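Local atomic coordinates of IroE-like serine hydrolase (PDB entry 3GFF), a protein that probably hydrolyses ester bonds, as a putative serine hydrolase of the esterase D family with an alpha/beta-hydrolase fold. Residues A[46-51]-A[76-81]. Sequence-based numbering, arbitrary orientation.
Sequences VYLLDG and VIIVGI
Val-46, Tyr-47 and Leu-48 pair in parallel with Ile-78, Val-79 and Gly-80 in the central sheet of the alpha/beta-hydrolase fold, as the two neighbouring strands of a beta-alpha-beta crossover whose helix is 51-65. The backbone ladder is regular. Val-46 N donates to Ile-77 O and Val-46 O accepts from Val-79 N; Leu-48 N then donates to Val-79 O (2.7 Å), and Leu-48 O accepts from Ile-81 N. Both partners of Val-46 and of Leu-48 thus lie on strand 77-81, while Tyr-47 turns its backbone to Val-140 and Val-142 of strand 138-144.

On the sheet face covered by helix 114-132, Tyr-47 CD2 lies 3.8 Å from Val-79 CB and 4.1 Å from Ile-81 CD1. With CG anti to its own carbonyl carbon (chi1 -72°), the ring is set alongside Val-79, which it meets obliquely; both neighbours are branched at CB, which favours the extended backbone of a strand. Cut back to an alanine, position 47 would probably leave a gap beside Val-79 and Ile-81 and lose its contact with Ala-126 of that helix. Farther along, Leu-49 CD2 meets the same Ile-81 methyl, beside the likely nucleophile elbow.

Towards helix 51-65, Leu-48 CD1 packs against Ile-78 CG2 at 3.6 Å, and Phe-55 touches both residues. Val-46 CG2 reaches Val-76 CG1 on this side.

Beyond the strand, Asp-50 turns away and forms a salt bridge with Arg-86. Glycine suits position 51, since a CB would run into Ile-81 O. That oxygen instead accepts Gly-51 N at 2.8 Å, the donor standing 44° out of the carbonyl plane and the N-H...O angle only 151°.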
loop_
_atom_site.group_PDB
_atom_site.type_symbol
_atom_site.label_atom_id
_atom_site.label_comp_id
_atom_site.label_asym_id
_atom_site.label_seq_id
_atom_site.Cartn_x
_atom_site.Cartn_y
_atom_site.Cartn_z
ATOM N N VAL A 46 9.245 4.069 -14.334
ATOM C CA VAL A 46 9.654 3.573 -13.015
ATOM C C VAL A 46 10.048 2.120 -13.215
ATOM O O VAL A 46 9.228 1.246 -13.527
ATOM C CB VAL A 46 8.564 3.783 -11.903
ATOM C CG1 VAL A 46 9.017 3.188 -10.595
ATOM C CG2 VAL A 46 8.292 5.307 -11.658
ATOM N N TYR A 47 11.338 1.870 -13.086
ATOM C CA TYR A 47 11.874 0.498 -13.203
ATOM C C TYR A 47 11.902 -0.176 -11.839
ATOM O O TYR A 47 12.535 0.332 -10.937
ATOM C CB TYR A 47 13.288 0.534 -13.769
ATOM C CG TYR A 47 13.385 0.880 -15.252
ATOM C CD1 TYR A 47 13.443 2.198 -15.665
ATOM C CD2 TYR A 47 13.511 -0.113 -16.221
ATOM C CE1 TYR A 47 13.586 2.526 -16.968
ATOM C CE2 TYR A 47 13.638 0.198 -17.544
ATOM C CZ TYR A 47 13.671 1.529 -17.916
ATOM O OH TYR A 47 13.813 1.911 -19.220
ATOM N N LEU A 48 11.203 -1.304 -11.694
ATOM C CA LEU A 48 11.162 -2.050 -10.437
ATOM C C LEU A 48 11.994 -3.350 -10.558
ATOM O O LEU A 48 11.726 -4.179 -11.439
ATOM C CB LEU A 48 9.718 -2.429 -10.073
ATOM C CG LEU A 48 8.637 -1.334 -10.120
ATOM C CD1 LEU A 48 7.286 -1.989 -9.880
ATOM C CD2 LEU A 48 8.923 -0.162 -9.075
ATOM N N LEU A 49 13.003 -3.495 -9.690
ATOM C CA LEU A 49 13.793 -4.715 -9.600
ATOM C C LEU A 49 13.000 -5.759 -8.816
ATOM O O LEU A 49 11.997 -5.417 -8.189
ATOM C CB LEU A 49 15.127 -4.444 -8.915
ATOM C CG LEU A 49 16.033 -3.452 -9.643
ATOM C CD1 LEU A 49 17.364 -3.335 -8.939
ATOM C CD2 LEU A 49 16.216 -3.845 -11.100
ATOM N N ASP A 50 13.468 -7.012 -8.856
ATOM C CA ASP A 50 12.788 -8.155 -8.235
ATOM C C ASP A 50 11.361 -8.242 -8.701
ATOM O O ASP A 50 10.466 -8.510 -7.907
ATOM C CB ASP A 50 12.838 -8.082 -6.705
ATOM C CG ASP A 50 14.190 -8.388 -6.172
ATOM O OD1 ASP A 50 14.780 -9.391 -6.663
ATOM O OD2 ASP A 50 14.659 -7.642 -5.295
ATOM N N GLY A 51 11.159 -8.063 -9.998
ATOM C CA GLY A 51 9.816 -8.030 -10.576
ATOM C C GLY A 51 8.936 -9.230 -10.329
ATOM O O GLY A 51 7.748 -9.060 -10.173
ATOM N N VAL A 76 2.747 7.101 -14.670
ATOM C CA VAL A 76 4.062 6.597 -15.084
ATOM C C VAL A 76 3.920 5.289 -15.872
ATOM O O VAL A 76 2.869 4.663 -15.838
ATOM C CB VAL A 76 4.959 6.296 -13.882
ATOM C CG1 VAL A 76 5.155 7.575 -13.013
ATOM C CG2 VAL A 76 4.367 5.143 -13.037
ATOM N N ILE A 77 4.992 4.934 -16.584
ATOM C CA ILE A 77 5.170 3.654 -17.265
ATOM C C ILE A 77 5.931 2.827 -16.218
ATOM O O ILE A 77 6.938 3.279 -15.688
ATOM C CB ILE A 77 6.025 3.783 -18.563
ATOM C CG1 ILE A 77 5.248 4.571 -19.643
ATOM C CG2 ILE A 77 6.445 2.395 -19.115
ATOM C CD1 ILE A 77 6.065 4.998 -20.833
ATOM N N ILE A 78 5.386 1.664 -15.857
ATOM C CA ILE A 78 6.009 0.796 -14.860
ATOM C C ILE A 78 6.667 -0.381 -15.569
ATOM O O ILE A 78 6.005 -1.081 -16.352
ATOM C CB ILE A 78 4.992 0.241 -13.848
ATOM C CG1 ILE A 78 4.088 1.373 -13.346
ATOM C CG2 ILE A 78 5.732 -0.411 -12.666
ATOM C CD1 ILE A 78 3.020 0.938 -12.403
ATOM N N VAL A 79 7.975 -0.540 -15.359
ATOM C CA VAL A 79 8.723 -1.657 -15.902
ATOM C C VAL A 79 9.216 -2.546 -14.752
ATOM O O VAL A 79 9.971 -2.086 -13.931
ATOM C CB VAL A 79 9.926 -1.195 -16.747
ATOM C CG1 VAL A 79 10.700 -2.421 -17.271
ATOM C CG2 VAL A 79 9.431 -0.395 -17.912
ATOM N N GLY A 80 8.742 -3.796 -14.692
ATOM C CA GLY A 80 9.191 -4.784 -13.698
ATOM C C GLY A 80 10.209 -5.731 -14.331
ATOM O O GLY A 80 9.925 -6.380 -15.344
ATOM N N ILE A 81 11.398 -5.818 -13.747
ATOM C CA ILE A 81 12.454 -6.661 -14.313
ATOM C C ILE A 81 12.555 -7.989 -13.558
ATOM O O ILE A 81 12.760 -8.016 -12.355
ATOM C CB ILE A 81 13.827 -5.905 -14.336
ATOM C CG1 ILE A 81 13.657 -4.539 -14.979
ATOM C CG2 ILE A 81 14.930 -6.700 -15.112
ATOM C CD1 ILE A 81 14.900 -3.702 -14.928
#